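Local coordinates for benzoate transport porin BenP (Acinetobacter baumannii AB307-0294, PDB 5DL8), which probably forms a channel across the outer membrane for the uptake of small molecules, at residues Asp42-Ala54 and Ser90-Asn102. Residues are numbered along the deposited sequence; the frame is centred on the assembly and turned at random.
Sequences DALKDTGSWSQAA and SDKHVADTVLPFN. With CA (calcium ion), chain G.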
ATOM      1  N   ASP A  42      12.140  28.008  -3.616  1.00 52.61           N
ATOM      2  CA  ASP A  42      11.246  28.865  -4.470  1.00 53.48           C
ATOM      3  C   ASP A  42      11.317  28.531  -5.948  1.00 52.76           C
ATOM      4  O   ASP A  42      10.332  28.766  -6.639  1.00 52.17           O
ATOM      5  CB  ASP A  42      11.570  30.379  -4.324  1.00 57.27           C
ATOM      6  CG  ASP A  42      11.229  30.918  -2.971  1.00 57.94           C
ATOM      7  OD1 ASP A  42      10.353  30.375  -2.314  1.00 58.26           O
ATOM      8  OD2 ASP A  42      11.822  31.905  -2.532  1.00 61.74           O
ATOM      9  N   ALA A  43      12.477  28.039  -6.432  1.00 52.12           N
ATOM     10  CA  ALA A  43      12.634  27.660  -7.815  1.00 51.75           C
ATOM     11  C   ALA A  43      11.783  26.489  -8.223  1.00 50.48           C
ATOM     12  O   ALA A  43      11.603  26.294  -9.403  1.00 50.77           O
ATOM     13  CB  ALA A  43      14.062  27.378  -8.146  1.00 53.10           C
ATOM     14  N   LEU A  44      11.315  25.662  -7.268  1.00 49.15           N
ATOM     15  CA  LEU A  44      10.504  24.507  -7.609  1.00 47.44           C
ATOM     16  C   LEU A  44       9.002  24.784  -7.476  1.00 45.34           C
ATOM     17  O   LEU A  44       8.582  25.573  -6.641  1.00 44.07           O
ATOM     18  CB  LEU A  44      10.899  23.278  -6.738  1.00 46.92           C
ATOM     19  CG  LEU A  44      12.411  22.902  -6.639  1.00 48.88           C
ATOM     20  CD1 LEU A  44      12.637  21.747  -5.663  1.00 47.43           C
ATOM     21  CD2 LEU A  44      13.054  22.594  -7.986  1.00 49.10           C
ATOM     22  N   LYS A  45       8.217  24.036  -8.231  1.00 45.38           N
ATOM     23  CA  LYS A  45       6.778  24.118  -8.184  1.00 47.21           C
ATOM     24  C   LYS A  45       6.042  23.194  -7.243  1.00 43.61           C
ATOM     25  O   LYS A  45       6.142  21.956  -7.331  1.00 43.93           O
ATOM     26  CB  LYS A  45       6.221  23.881  -9.577  1.00 52.72           C
ATOM     27  CG  LYS A  45       4.846  24.546  -9.838  1.00 55.05           C
ATOM     28  CD  LYS A  45       4.428  24.504 -11.312  1.00 57.34           C
ATOM     29  CE  LYS A  45       5.636  24.718 -12.238  1.00 59.95           C
ATOM     30  NZ  LYS A  45       5.304  24.785 -13.706  1.00 61.39           N
ATOM     31  N   ASP A  46       5.215  23.824  -6.405  1.00 41.93           N
ATOM     32  CA  ASP A  46       4.367  23.171  -5.393  1.00 38.64           C
ATOM     33  C   ASP A  46       3.309  22.290  -6.071  1.00 35.43           C
ATOM     34  O   ASP A  46       2.841  22.630  -7.124  1.00 34.46           O
ATOM     35  CB  ASP A  46       3.728  24.230  -4.517  1.00 38.96           C
ATOM     36  CG  ASP A  46       4.742  24.928  -3.578  1.00 41.45           C
ATOM     37  OD1 ASP A  46       5.993  24.562  -3.462  1.00 41.20           O
ATOM     38  OD2 ASP A  46       4.256  25.813  -2.853  1.00 42.74           O
ATOM     39  N   THR A  47       3.024  21.089  -5.536  1.00 31.84           N
ATOM     40  CA  THR A  47       2.029  20.253  -6.157  1.00 29.29           C
ATOM     41  C   THR A  47       0.915  19.931  -5.190  1.00 29.07           C
ATOM     42  O   THR A  47       1.005  20.137  -3.953  1.00 28.14           O
ATOM     43  CB  THR A  47       2.682  18.947  -6.578  1.00 29.02           C
ATOM     44  OG1 THR A  47       3.032  18.183  -5.392  1.00 28.05           O
ATOM     45  CG2 THR A  47       3.924  19.220  -7.466  1.00 29.41           C
ATOM     46  N   GLY A  48      -0.117  19.347  -5.770  1.00 28.43           N
ATOM     47  CA  GLY A  48      -1.236  18.801  -5.064  1.00 26.55           C
ATOM     48  C   GLY A  48      -2.562  19.115  -5.771  1.00 25.55           C
ATOM     49  O   GLY A  48      -2.547  19.634  -6.875  1.00 24.25           O
ATOM     50  N   SER A  49      -3.678  18.783  -5.077  1.00 25.03           N
ATOM     51  CA  SER A  49      -5.063  19.110  -5.435  1.00 25.70           C
ATOM     52  C   SER A  49      -6.006  18.981  -4.185  1.00 26.87           C
ATOM     53  O   SER A  49      -5.620  18.437  -3.085  1.00 25.71           O
ATOM     54  CB  SER A  49      -5.554  18.101  -6.486  1.00 25.55           C
ATOM     55  OG  SER A  49      -5.376  16.744  -5.996  1.00 22.73           O
ATOM     56  N   TRP A  50      -7.229  19.420  -4.465  1.00 27.66           N
ATOM     57  CA  TRP A  50      -8.401  19.368  -3.647  1.00 29.17           C
ATOM     58  C   TRP A  50      -9.356  18.668  -4.552  1.00 27.69           C
ATOM     59  O   TRP A  50      -9.625  19.135  -5.704  1.00 28.25           O
ATOM     60  CB  TRP A  50      -8.978  20.817  -3.304  1.00 33.19           C
ATOM     61  CG  TRP A  50     -10.053  20.789  -2.262  1.00 36.62           C
ATOM     62  CD1 TRP A  50     -10.139  19.900  -1.200  1.00 36.90           C
ATOM     63  CD2 TRP A  50     -11.216  21.595  -2.202  1.00 38.91           C
ATOM     64  NE1 TRP A  50     -11.259  20.136  -0.490  1.00 38.76           N
ATOM     65  CE2 TRP A  50     -11.948  21.169  -1.080  1.00 40.66           C
ATOM     66  CE3 TRP A  50     -11.707  22.647  -2.987  1.00 43.89           C
ATOM     67  CZ2 TRP A  50     -13.133  21.757  -0.689  1.00 42.86           C
ATOM     68  CZ3 TRP A  50     -12.944  23.238  -2.651  1.00 46.31           C
ATOM     69  CH2 TRP A  50     -13.654  22.765  -1.487  1.00 47.67           C
ATOM     70  N   SER A  51      -9.919  17.589  -4.018  1.00 25.33           N
ATOM     71  CA  SER A  51     -10.898  16.793  -4.764  1.00 24.79           C
ATOM     72  C   SER A  51     -11.995  16.223  -3.888  1.00 23.32           C
ATOM     73  O   SER A  51     -11.754  16.043  -2.667  1.00 22.80           O
ATOM     74  CB  SER A  51     -10.199  15.701  -5.592  1.00 23.29           C
ATOM     75  OG  SER A  51      -9.423  14.848  -4.802  1.00 22.97           O
ATOM     76  N   GLN A  52     -13.156  15.971  -4.522  1.00 24.14           N
ATOM     77  CA  GLN A  52     -14.284  15.252  -3.889  1.00 26.90           C
ATOM     78  C   GLN A  52     -14.584  14.008  -4.688  1.00 26.78           C
ATOM     79  O   GLN A  52     -14.650  14.107  -5.929  1.00 26.48           O
ATOM     80  CB  GLN A  52     -15.557  16.096  -3.827  1.00 30.01           C
ATOM     81  CG  GLN A  52     -16.752  15.412  -3.243  1.00 32.88           C
ATOM     82  CD  GLN A  52     -16.532  15.128  -1.742  1.00 34.05           C
ATOM     83  OE1 GLN A  52     -16.156  16.021  -0.968  1.00 36.82           O
ATOM     84  NE2 GLN A  52     -16.735  13.898  -1.338  1.00 34.30           N
ATOM     85  N   ALA A  53     -14.735  12.864  -3.972  1.00 25.54           N
ATOM     86  CA  ALA A  53     -14.973  11.561  -4.592  1.00 25.36           C
ATOM     87  C   ALA A  53     -16.183  10.876  -3.965  1.00 25.81           C
ATOM     88  O   ALA A  53     -16.547  11.167  -2.815  1.00 26.12           O
ATOM     89  CB  ALA A  53     -13.743  10.648  -4.437  1.00 23.81           C
ATOM     90  N   ALA A  54     -16.825  10.026  -4.768  1.00 26.30           N
ATOM     91  CA  ALA A  54     -17.877   9.102  -4.353  1.00 27.69           C
ATOM     92  C   ALA A  54     -17.559   7.716  -4.998  1.00 27.19           C
ATOM     93  O   ALA A  54     -17.118   7.663  -6.131  1.00 24.80           O
ATOM     94  CB  ALA A  54     -19.257   9.554  -4.763  1.00 28.94           C
ATOM     95  N   SER A  90      -7.903  24.745  -8.501  1.00 28.15           N
ATOM     96  CA  SER A  90      -7.592  25.247  -9.829  1.00 30.62           C
ATOM     97  C   SER A  90      -6.401  24.439 -10.359  1.00 28.62           C
ATOM     98  O   SER A  90      -5.668  23.789  -9.583  1.00 31.10           O
ATOM     99  CB  SER A  90      -7.300  26.764  -9.726  1.00 31.65           C
ATOM    100  OG  SER A  90      -6.025  26.818  -9.125  1.00 33.53           O
ATOM    101  N   ASP A  91      -6.222  24.427 -11.642  1.00 28.05           N
ATOM    102  CA  ASP A  91      -5.236  23.557 -12.306  1.00 27.90           C
ATOM    103  C   ASP A  91      -3.830  24.152 -12.041  1.00 28.56           C
ATOM    104  O   ASP A  91      -3.588  25.280 -12.313  1.00 29.87           O
ATOM    105  CB  ASP A  91      -5.558  23.458 -13.778  1.00 27.66           C
ATOM    106  CG  ASP A  91      -4.719  22.411 -14.540  1.00 28.02           C
ATOM    107  OD1 ASP A  91      -3.845  21.739 -13.936  1.00 25.28           O
ATOM    108  OD2 ASP A  91      -4.953  22.278 -15.802  1.00 28.22           O
ATOM    109  N   LYS A  92      -2.953  23.403 -11.395  1.00 28.31           N
ATOM    110  CA  LYS A  92      -1.528  23.815 -11.178  1.00 29.11           C
ATOM    111  C   LYS A  92      -0.661  23.511 -12.386  1.00 27.89           C
ATOM    112  O   LYS A  92       0.510  23.913 -12.448  1.00 26.33           O
ATOM    113  CB  LYS A  92      -0.920  23.045  -9.972  1.00 30.16           C
ATOM    114  CG  LYS A  92      -1.475  23.479  -8.604  1.00 31.34           C
ATOM    115  CD  LYS A  92      -0.681  22.812  -7.490  1.00 33.46           C
ATOM    116  CE  LYS A  92      -1.565  22.393  -6.344  1.00 35.72           C
ATOM    117  NZ  LYS A  92      -2.240  23.516  -5.759  1.00 37.28           N
ATOM    118  N   HIS A  93      -1.208  22.746 -13.326  1.00 27.26           N
ATOM    119  CA  HIS A  93      -0.422  22.386 -14.503  1.00 28.06           C
ATOM    120  C   HIS A  93       0.896  21.653 -14.182  1.00 28.02           C
ATOM    121  O   HIS A  93       1.871  21.728 -14.932  1.00 30.05           O
ATOM    122  CB  HIS A  93      -0.153  23.628 -15.395  1.00 29.17           C
ATOM    123  CG  HIS A  93      -1.406  24.277 -15.879  1.00 29.93           C
ATOM    124  ND1 HIS A  93      -1.950  23.991 -17.099  1.00 31.81           N
ATOM    125  CD2 HIS A  93      -2.261  25.136 -15.282  1.00 30.81           C
ATOM    126  CE1 HIS A  93      -3.050  24.713 -17.270  1.00 32.08           C
ATOM    127  NE2 HIS A  93      -3.272  25.396 -16.175  1.00 31.16           N
ATOM    128  N   VAL A  94       0.882  20.865 -13.124  1.00 27.38           N
ATOM    129  CA  VAL A  94       1.959  19.968 -12.768  1.00 28.32           C
ATOM    130  C   VAL A  94       1.344  18.759 -12.098  1.00 27.79           C
ATOM    131  O   VAL A  94       0.340  18.879 -11.420  1.00 27.25           O
ATOM    132  CB  VAL A  94       3.009  20.682 -11.817  1.00 29.62           C
ATOM    133  CG1 VAL A  94       2.455  20.962 -10.450  1.00 29.64           C
ATOM    134  CG2 VAL A  94       4.303  19.880 -11.601  1.00 29.02           C
ATOM    135  N   ALA A  95       2.022  17.594 -12.229  1.00 29.14           N
ATOM    136  CA  ALA A  95       1.607  16.381 -11.615  1.00 28.20           C
ATOM    137  C   ALA A  95       1.558  16.491 -10.123  1.00 26.60           C
ATOM    138  O   ALA A  95       2.375  17.011  -9.532  1.00 27.83           O
ATOM    139  CB  ALA A  95       2.490  15.225 -12.028  1.00 28.88           C
ATOM    140  N   ASP A  96       0.555  15.914  -9.547  1.00 28.01           N
ATOM    141  CA  ASP A  96       0.425  15.727  -8.092  1.00 26.74           C
ATOM    142  C   ASP A  96       0.567  14.309  -7.547  1.00 25.62           C
ATOM    143  O   ASP A  96       0.667  14.130  -6.336  1.00 24.65           O
ATOM    144  CB  ASP A  96      -0.919  16.450  -7.583  1.00 27.12           C
ATOM    145  CG  ASP A  96      -2.200  15.782  -8.052  1.00 27.31           C
ATOM    146  OD1 ASP A  96      -2.185  14.741  -8.805  1.00 25.11           O
ATOM    147  OD2 ASP A  96      -3.237  16.302  -7.580  1.00 26.52           O
ATOM    148  N   THR A  97       0.472  13.326  -8.415  1.00 25.29           N
ATOM    149  CA  THR A  97       0.435  11.907  -8.002  1.00 26.33           C
ATOM    150  C   THR A  97      -0.802  11.456  -7.327  1.00 25.15           C
ATOM    151  O   THR A  97      -0.779  10.310  -6.733  1.00 22.68           O
ATOM    152  CB  THR A  97       1.670  11.388  -7.104  1.00 26.88           C
ATOM    153  OG1 THR A  97       1.389  11.737  -5.763  1.00 26.68           O
ATOM    154  CG2 THR A  97       3.091  11.999  -7.548  1.00 27.91           C
ATOM    155  N   VAL A  98      -1.876  12.275  -7.452  1.00 23.91           N
ATOM    156  CA  VAL A  98      -3.177  12.001  -6.853  1.00 23.01           C
ATOM    157  C   VAL A  98      -4.190  11.726  -7.902  1.00 22.29           C
ATOM    158  O   VAL A  98      -5.008  10.760  -7.795  1.00 20.99           O
ATOM    159  CB  VAL A  98      -3.706  13.185  -5.965  1.00 24.52           C
ATOM    160  CG1 VAL A  98      -4.983  12.761  -5.249  1.00 23.32           C
ATOM    161  CG2 VAL A  98      -2.647  13.515  -4.911  1.00 25.69           C
ATOM    162  N   LEU A  99      -4.200  12.640  -8.877  1.00 23.07           N
ATOM    163  CA  LEU A  99      -5.155  12.610  -9.966  1.00 24.48           C
ATOM    164  C   LEU A  99      -4.351  12.450 -11.225  1.00 23.68           C
ATOM    165  O   LEU A  99      -3.181  12.758 -11.235  1.00 23.57           O
ATOM    166  CB  LEU A  99      -6.016  13.932 -10.102  1.00 25.19           C
ATOM    167  CG  LEU A  99      -6.598  14.530  -8.799  1.00 26.02           C
ATOM    168  CD1 LEU A  99      -7.166  15.994  -9.039  1.00 25.53           C
ATOM    169  CD2 LEU A  99      -7.648  13.655  -8.099  1.00 25.23           C
ATOM    170  N   PRO A 100      -4.978  11.988 -12.305  1.00 23.71           N
ATOM    171  CA  PRO A 100      -4.186  11.869 -13.523  1.00 24.94           C
ATOM    172  C   PRO A 100      -3.618  13.235 -13.918  1.00 27.46           C
ATOM    173  O   PRO A 100      -4.229  14.313 -13.518  1.00 27.03           O
ATOM    174  CB  PRO A 100      -5.232  11.457 -14.589  1.00 24.85           C
ATOM    175  CG  PRO A 100      -6.357  10.869 -13.816  1.00 24.59           C
ATOM    176  CD  PRO A 100      -6.349  11.523 -12.476  1.00 23.95           C
ATOM    177  N   PHE A 101      -2.606  13.186 -14.758  1.00 26.34           N
ATOM    178  CA  PHE A 101      -2.012  14.344 -15.286  1.00 27.99           C
ATOM    179  C   PHE A 101      -1.770  14.168 -16.767  1.00 29.35           C
ATOM    180  O   PHE A 101      -1.189  13.187 -17.214  1.00 29.21           O
ATOM    181  CB  PHE A 101      -0.712  14.636 -14.561  1.00 27.82           C
ATOM    182  CG  PHE A 101       0.045  15.872 -15.082  1.00 29.13           C
ATOM    183  CD1 PHE A 101      -0.447  17.166 -14.804  1.00 29.87           C
ATOM    184  CD2 PHE A 101       1.303  15.734 -15.755  1.00 29.22           C
ATOM    185  CE1 PHE A 101       0.256  18.292 -15.250  1.00 30.92           C
ATOM    186  CE2 PHE A 101       2.006  16.873 -16.197  1.00 30.34           C
ATOM    187  CZ  PHE A 101       1.488  18.143 -15.926  1.00 30.42           C
ATOM    188  N   ASN A 102      -2.265  15.065 -17.568  1.00 29.94           N
ATOM    189  CA  ASN A 102      -1.960  14.925 -19.012  1.00 32.73           C
ATOM    190  C   ASN A 102      -0.602  15.650 -19.246  1.00 34.28           C
ATOM    191  O   ASN A 102      -0.480  16.927 -19.121  1.00 33.43           O
ATOM    192  CB  ASN A 102      -3.121  15.495 -19.803  1.00 33.23           C
ATOM    193  CG  ASN A 102      -2.947  15.362 -21.340  1.00 33.95           C
ATOM    194  OD1 ASN A 102      -1.909  15.049 -21.836  1.00 32.02           O
ATOM    195  ND2 ASN A 102      -3.994  15.695 -22.058  1.00 34.45           N
TER
HETATM  196 CA    CA G 405       7.043  26.291  -2.251  1.00 43.22          CA
HETATM  197  O   HOH W   1       8.725  27.777  -1.665  1.00 32.58           O
HETATM  198  O   HOH W   2       8.547  25.980  -4.072  1.00 37.97           O
HETATM  199  O   HOH W   3       0.962  16.131  -4.546  1.00 22.41           O
HETATM  200  O   HOH W   4      -0.210  19.411  -8.611  1.00 24.30           O
HETATM  201  O   HOH W   5       6.366  27.845  -0.657  1.00 45.89           O
HETATM  202  O   HOH W   6       6.735  28.193  -3.878  1.00 37.60           O
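An Asx turn at Asp96 folds the loop 90-100 against the start of barrel strand 47-65, and the same carboxylate takes hold of Ser49. Ser49 OG donates to Asp96 OD2 at 2.7 Å, meeting the oxygen nearly along its C-O axis. The other oxygen, OD1, accepts from Val98 N and from Leu99 N, both on one face of the carboxylate plane; the Leu99 bond is close to straight (178°), and three bonds thus fix the group. The backbone sets Asp96 CB 3.5 Å from Gly48 CA, and with CG between its own backbone N and carbonyl carbon (chi1 69°) the carboxylate lies with OD2 at Ser49 OG and OD1 at the two amides. Leu99 CD1 comes 3.6 Å from Ser49 OG and flanks the bond, while its CD2 branch lies beside Ser51, whose hydroxyl is hydrogen-bonded to Gln147.

Two waters bridge the segments: one joins Gly48 N to Val94 O, the other the Thr47 hydroxyl to Asp96 O. The methyl Thr47 CG2 packs 3.8 Å from Val94 CG1, the two side chains crossing at about a right angle. In Lys92 the bend at chi3 (-141°) brings CE 3.0 Å from Gly48 O, while CD lies 3.5 Å from Asp46 O. Just ahead, Asp46 binds calcium through OD1 (2.4 Å) and more distantly through OD2; Asp38, Phe39 O and four waters complete the site.

Strand 25-39 pairs with 47-65 through backbone hydrogen bonds between Thr47 and Arg37 and between Ser49 and Ile35, whereas Leu99 also touches Arg87 of strand 72-87 and Tyr112 of strand 107-123.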